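Local coordinates for protein ATP grasp ligase (Microcystis aeruginosa MRC, PDB 5IG9) that probably uses ATP to join side-chain carboxylates to hydroxyls as esters, as an ATP-grasp ligase of microviridin biosynthesis, at residues Ala21-Met25 with Ala318-Asn323; Gln251-Pro255 with Trp303-Pro309. All blocks are in the same frame, centred on the assembly; numbering follows the deposited sequence.

Contact 1 of 2, residues Ala21-Met25 with Ala318-Asn323; sequences AIEAM and AEILVN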
loop_
_atom_site.group_PDB
_atom_site.type_symbol
_atom_site.label_atom_id
_atom_site.label_comp_id
_atom_site.label_asym_id
_atom_site.label_seq_id
_atom_site.Cartn_x
_atom_site.Cartn_y
_atom_site.Cartn_z
ATOM N N ALA A 21 13.272 25.220 10.741
ATOM C CA ALA A 21 12.064 26.004 10.963
ATOM C C ALA A 21 11.268 25.466 12.142
ATOM O O ALA A 21 10.607 26.236 12.846
ATOM C CB ALA A 21 11.206 26.022 9.699
ATOM N N ILE A 22 11.319 24.151 12.371
ATOM C CA ILE A 22 10.705 23.575 13.563
ATOM C C ILE A 22 11.478 23.986 14.808
ATOM O O ILE A 22 10.895 24.435 15.801
ATOM C CB ILE A 22 10.614 22.043 13.440
ATOM C CG1 ILE A 22 9.561 21.644 12.410
ATOM C CG2 ILE A 22 10.280 21.416 14.784
ATOM C CD1 ILE A 22 9.410 20.150 12.266
ATOM N N GLU A 23 12.806 23.842 14.772
ATOM C CA GLU A 23 13.621 24.230 15.918
ATOM C C GLU A 23 13.498 25.721 16.210
ATOM O O GLU A 23 13.523 26.135 17.376
ATOM C CB GLU A 23 15.083 23.851 15.684
ATOM C CG GLU A 23 15.354 22.359 15.717
ATOM C CD GLU A 23 16.740 22.009 15.213
ATOM O OE1 GLU A 23 17.402 22.888 14.624
ATOM O OE2 GLU A 23 17.169 20.854 15.406
ATOM N N ALA A 24 13.367 26.546 15.170
ATOM C CA ALA A 24 13.253 27.981 15.394
ATOM C C ALA A 24 11.912 28.363 16.008
ATOM O O ALA A 24 11.769 29.485 16.505
ATOM C CB ALA A 24 13.476 28.743 14.088
ATOM N N MET A 25 10.929 27.465 15.990
ATOM C CA MET A 25 9.636 27.728 16.606
ATOM C C MET A 25 9.558 27.239 18.045
ATOM O O MET A 25 8.470 27.240 18.629
ATOM C CB MET A 25 8.517 27.092 15.777
ATOM C CG MET A 25 8.326 27.729 14.413
ATOM S SD MET A 25 6.903 27.078 13.524
ATOM C CE MET A 25 5.568 27.869 14.418
ATOM N N ALA A 318 6.522 23.200 8.425
ATOM C CA ALA A 318 6.943 23.204 9.822
ATOM C C ALA A 318 5.868 23.796 10.725
ATOM O O ALA A 318 5.709 23.365 11.873
ATOM C CB ALA A 318 8.254 23.973 9.972
ATOM N N GLU A 319 5.113 24.778 10.228
ATOM C CA GLU A 319 4.063 25.377 11.046
ATOM C C GLU A 319 2.924 24.394 11.291
ATOM O O GLU A 319 2.500 24.196 12.433
ATOM C CB GLU A 319 3.548 26.664 10.397
ATOM C CG GLU A 319 4.523 27.834 10.503
ATOM C CD GLU A 319 4.009 29.104 9.843
ATOM O OE1 GLU A 319 2.863 29.095 9.346
ATOM O OE2 GLU A 319 4.751 30.111 9.819
ATOM N N ILE A 320 2.421 23.756 10.234
ATOM C CA ILE A 320 1.307 22.830 10.419
ATOM C C ILE A 320 1.755 21.600 11.203
ATOM O O ILE A 320 0.938 20.935 11.850
ATOM C CB ILE A 320 0.679 22.450 9.062
ATOM C CG1 ILE A 320 -0.705 21.833 9.263
ATOM C CG2 ILE A 320 1.565 21.476 8.307
ATOM C CD1 ILE A 320 -1.401 21.483 7.974
ATOM N N LEU A 321 3.050 21.287 11.177
ATOM C CA LEU A 321 3.544 20.148 11.942
ATOM C C LEU A 321 3.550 20.454 13.435
ATOM O O LEU A 321 3.113 19.629 14.248
ATOM C CB LEU A 321 4.942 19.756 11.462
ATOM C CG LEU A 321 5.012 18.850 10.230
ATOM C CD1 LEU A 321 6.455 18.550 9.860
ATOM C CD2 LEU A 321 4.239 17.559 10.462
ATOM N N VAL A 322 4.023 21.643 13.815
ATOM C CA VAL A 322 4.088 21.997 15.229
ATOM C C VAL A 322 2.812 22.656 15.747
ATOM O O VAL A 322 2.589 22.671 16.966
ATOM C CB VAL A 322 5.297 22.910 15.500
ATOM C CG1 VAL A 322 6.551 22.326 14.864
ATOM C CG2 VAL A 322 5.038 24.313 14.996
ATOM N N ASN A 323 1.970 23.200 14.863
ATOM C CA ASN A 323 0.698 23.789 15.265
ATOM C C ASN A 323 -0.472 22.829 15.128
ATOM O O ASN A 323 -1.594 23.194 15.499
ATOM C CB ASN A 323 0.399 25.048 14.440
ATOM C CG ASN A 323 0.953 26.308 15.070
ATOM O OD1 ASN A 323 2.078 26.717 14.784
ATOM N ND2 ASN A 323 0.163 26.932 15.936
#
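A21, at the start of the segment, meets A318 methyl to methyl, with 3.6 Å between the two CB atoms, so two helices come close where both carry small side chains. One residue on, I22 spreads its branches along helix 313-323. Its CG1 rests against A318 CB (3.6 Å), while CG2, anti to the backbone N, turns to V322 and lies 3.8 Å from its CG1. The chain beyond CG1 is extended (chi2 -179°), carrying CD1 on to L321, 4.1 Å from CD1 of that residue. I22 and L321 also touch V3, so this side of the contact rests on strand 3-7 of the parallel sheet.

After the helix, M25 turns back toward the partner; its N donates to O of I22. SD lies against V322 CG2, and a bend at chi3 (74°) keeps CE close to it too, M25 CE being 3.6 Å from V322 CG2. SD comes up to the aliphatic part of E319 as well, 3.9 Å from its CG, and CE ends beside N323 OD1. The carboxylate of E319 is engaged instead by Q315, through its OE2.

With no hydrogen bond passing between them, the pairing of 21-25 with 318-323 probably rests on dispersion and the exclusion of water, with buried I22 and A318 on one side and the more exposed thioether of M25 on the other.

Contact 2 of 2, residues Gln251-Pro255 with Trp303-Pro309; sequences QQWQP and WLELYPP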
loop_
_atom_site.group_PDB
_atom_site.type_symbol
_atom_site.label_atom_id
_atom_site.label_comp_id
_atom_site.label_asym_id
_atom_site.label_seq_id
_atom_site.Cartn_x
_atom_site.Cartn_y
_atom_site.Cartn_z
ATOM N N GLN A 251 13.183 30.568 -19.848
ATOM C CA GLN A 251 11.968 30.574 -19.047
ATOM C C GLN A 251 12.265 29.969 -17.682
ATOM O O GLN A 251 13.247 29.246 -17.503
ATOM C CB GLN A 251 10.837 29.799 -19.736
ATOM C CG GLN A 251 9.460 30.406 -19.538
ATOM C CD GLN A 251 9.068 31.328 -20.674
ATOM O OE1 GLN A 251 9.454 31.113 -21.823
ATOM N NE2 GLN A 251 8.300 32.364 -20.361
ATOM N N GLN A 252 11.399 30.275 -16.719
ATOM C CA GLN A 252 11.525 29.728 -15.375
ATOM C C GLN A 252 10.165 29.805 -14.697
ATOM O O GLN A 252 9.242 30.458 -15.188
ATOM C CB GLN A 252 12.598 30.462 -14.567
ATOM C CG GLN A 252 12.284 31.920 -14.292
ATOM C CD GLN A 252 13.450 32.656 -13.660
ATOM O OE1 GLN A 252 14.602 32.470 -14.054
ATOM N NE2 GLN A 252 13.158 33.490 -12.669
ATOM N N TRP A 253 10.050 29.124 -13.558
ATOM C CA TRP A 253 8.772 29.042 -12.864
ATOM C C TRP A 253 8.409 30.385 -12.245
ATOM O O TRP A 253 9.257 31.073 -11.672
ATOM C CB TRP A 253 8.814 27.955 -11.787
ATOM C CG TRP A 253 8.908 26.562 -12.338
ATOM C CD1 TRP A 253 10.046 25.887 -12.669
ATOM C CD2 TRP A 253 7.819 25.673 -12.624
ATOM N NE1 TRP A 253 9.735 24.636 -13.143
ATOM C CE2 TRP A 253 8.374 24.481 -13.128
ATOM C CE3 TRP A 253 6.429 25.770 -12.507
ATOM C CZ2 TRP A 253 7.590 23.396 -13.510
ATOM C CZ3 TRP A 253 5.653 24.692 -12.887
ATOM C CH2 TRP A 253 6.235 23.520 -13.381
ATOM N N GLN A 254 7.146 30.781 -12.357
ATOM C CA GLN A 254 6.717 32.060 -11.796
ATOM C C GLN A 254 5.364 31.945 -11.107
ATOM O O GLN A 254 4.546 31.103 -11.477
ATOM C CB GLN A 254 6.661 33.130 -12.887
ATOM C CG GLN A 254 5.851 32.730 -14.109
ATOM C CD GLN A 254 4.846 33.789 -14.515
ATOM O OE1 GLN A 254 5.192 34.776 -15.163
ATOM N NE2 GLN A 254 3.589 33.589 -14.133
ATOM N N PRO A 255 5.125 32.789 -10.106
ATOM C CA PRO A 255 3.841 32.735 -9.399
ATOM C C PRO A 255 2.684 32.795 -10.384
ATOM O O PRO A 255 2.797 33.358 -11.475
ATOM C CB PRO A 255 3.876 33.975 -8.497
ATOM C CG PRO A 255 5.321 34.301 -8.349
ATOM C CD PRO A 255 5.954 33.920 -9.656
ATOM N N TRP A 303 12.449 22.394 -5.026
ATOM C CA TRP A 303 12.897 23.128 -6.203
ATOM C C TRP A 303 12.012 24.322 -6.522
ATOM O O TRP A 303 12.348 25.091 -7.429
ATOM C CB TRP A 303 12.989 22.198 -7.414
ATOM C CG TRP A 303 11.766 21.375 -7.665
ATOM C CD1 TRP A 303 11.487 20.146 -7.146
ATOM C CD2 TRP A 303 10.662 21.711 -8.516
ATOM N NE1 TRP A 303 10.276 19.699 -7.610
ATOM C CE2 TRP A 303 9.750 20.639 -8.456
ATOM C CE3 TRP A 303 10.356 22.813 -9.322
ATOM C CZ2 TRP A 303 8.551 20.638 -9.166
ATOM C CZ3 TRP A 303 9.166 22.810 -10.028
ATOM C CH2 TRP A 303 8.277 21.730 -9.944
ATOM N N LEU A 304 10.897 24.489 -5.814
ATOM C CA LEU A 304 10.101 25.706 -5.882
ATOM C C LEU A 304 10.440 26.689 -4.773
ATOM O O LEU A 304 9.964 27.829 -4.807
ATOM C CB LEU A 304 8.607 25.372 -5.819
ATOM C CG LEU A 304 7.960 24.813 -7.084
ATOM C CD1 LEU A 304 6.479 24.598 -6.850
ATOM C CD2 LEU A 304 8.185 25.755 -8.254
ATOM N N GLU A 305 11.241 26.271 -3.791
ATOM C CA GLU A 305 11.663 27.120 -2.685
ATOM C C GLU A 305 13.095 27.619 -2.838
ATOM O O GLU A 305 13.352 28.814 -2.667
ATOM C CB GLU A 305 11.512 26.369 -1.358
ATOM C CG GLU A 305 11.968 27.162 -0.142
ATOM C CD GLU A 305 11.341 26.658 1.140
ATOM O OE1 GLU A 305 10.779 25.544 1.124
ATOM O OE2 GLU A 305 11.398 27.378 2.159
ATOM N N LEU A 306 14.042 26.730 -3.145
ATOM C CA LEU A 306 15.424 27.159 -3.330
ATOM C C LEU A 306 15.652 27.816 -4.683
ATOM O O LEU A 306 16.692 28.452 -4.886
ATOM C CB LEU A 306 16.375 25.973 -3.170
ATOM C CG LEU A 306 16.351 25.287 -1.805
ATOM C CD1 LEU A 306 17.468 24.261 -1.708
ATOM C CD2 LEU A 306 16.457 26.319 -0.692
ATOM N N TYR A 307 14.712 27.673 -5.603
ATOM C CA TYR A 307 14.759 28.260 -6.929
ATOM C C TYR A 307 13.461 29.014 -7.140
ATOM O O TYR A 307 12.511 28.846 -6.367
ATOM C CB TYR A 307 14.948 27.166 -7.995
ATOM C CG TYR A 307 16.187 26.332 -7.774
ATOM C CD1 TYR A 307 17.423 26.749 -8.248
ATOM C CD2 TYR A 307 16.121 25.131 -7.082
ATOM C CE1 TYR A 307 18.559 25.989 -8.046
ATOM C CE2 TYR A 307 17.251 24.364 -6.874
ATOM C CZ TYR A 307 18.467 24.798 -7.357
ATOM O OH TYR A 307 19.593 24.035 -7.148
ATOM N N PRO A 308 13.389 29.888 -8.162
ATOM C CA PRO A 308 12.155 30.658 -8.365
ATOM C C PRO A 308 10.919 29.774 -8.466
ATOM O O PRO A 308 11.007 28.663 -8.988
ATOM C CB PRO A 308 12.418 31.386 -9.682
ATOM C CG PRO A 308 13.899 31.554 -9.711
ATOM C CD PRO A 308 14.448 30.300 -9.103
ATOM N N PRO A 309 9.783 30.270 -7.986
ATOM C CA PRO A 309 9.708 31.611 -7.396
ATOM C C PRO A 309 10.074 31.660 -5.915
ATOM O O PRO A 309 9.466 32.426 -5.168
ATOM C CB PRO A 309 8.235 31.979 -7.575
ATOM C CG PRO A 309 7.524 30.670 -7.536
ATOM C CD PRO A 309 8.450 29.669 -8.170
#
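W253 and W303 bring their indoles together where the edge of the five-stranded antiparallel sheet, in the ATP-grasp part of the chain, meets the short, weakly bonded helix 302-305 and the turn after it, a turn built round a cis peptide bond between P308 and P309. The border of the W303 six-membered ring sits over one face of W253, with CZ3 3.5 Å above that plane and 3.6 Å from W253 CE2. The planes are inclined at 58°, an oblique pairing. W303 reaches this place with its CG between the backbone N and the carbonyl carbon (chi1 51°).

L304 packs beside W303 on the same side of W253: its CG lies over a face of the W303 ring, and its CD2 approaches W253 CB at 4.2 Å. The proline turn closes in on W253 CB as well, with P308 O 3.6 Å and P309 CD 4.0 Å from it. W253 also touches A228 and I230, and both tryptophans touch R217, so this half of the contact is packed onto strands 214-221 and 224-231.

Toward solvent the packing thins. The CB of Q254 points away from the turn, although its backbone is bonded to A229 in the sheet. Q252 stretches out beyond CG (chi2 -172°) and crosses P308 at about a right angle, its amide NE2 3.6 Å from CG of the proline; a crystal neighbour also touches Q252, Q254 and P255. No hydrogen bond joins the two segments. At the far end two pyrrolidine rings slide past each other in opposite directions, P255 CD lying 3.6 Å from P309 CB.

In the fold
Contacts 1 and 2 lie with their centres about 23 Å apart and their nearest atoms about 8 Å apart, without touching. Along the chain the order is 21-25, 251-255, 303-309 and 318-323, so contact 1 spans contact 2. The two share the C-terminal part of the chain: helix 302-305 and its proline turn serve contact 2, and helix 313-323, which follows directly, serves contact 1. This last part thus leaves the five-stranded antiparallel sheet and ends against helix 14-23, beside the parallel sheet of the pre-ATP-grasp domain. The C-terminal helix thereby connects the sheet of the ATP-grasp part with the Rossmann-like N-terminal part.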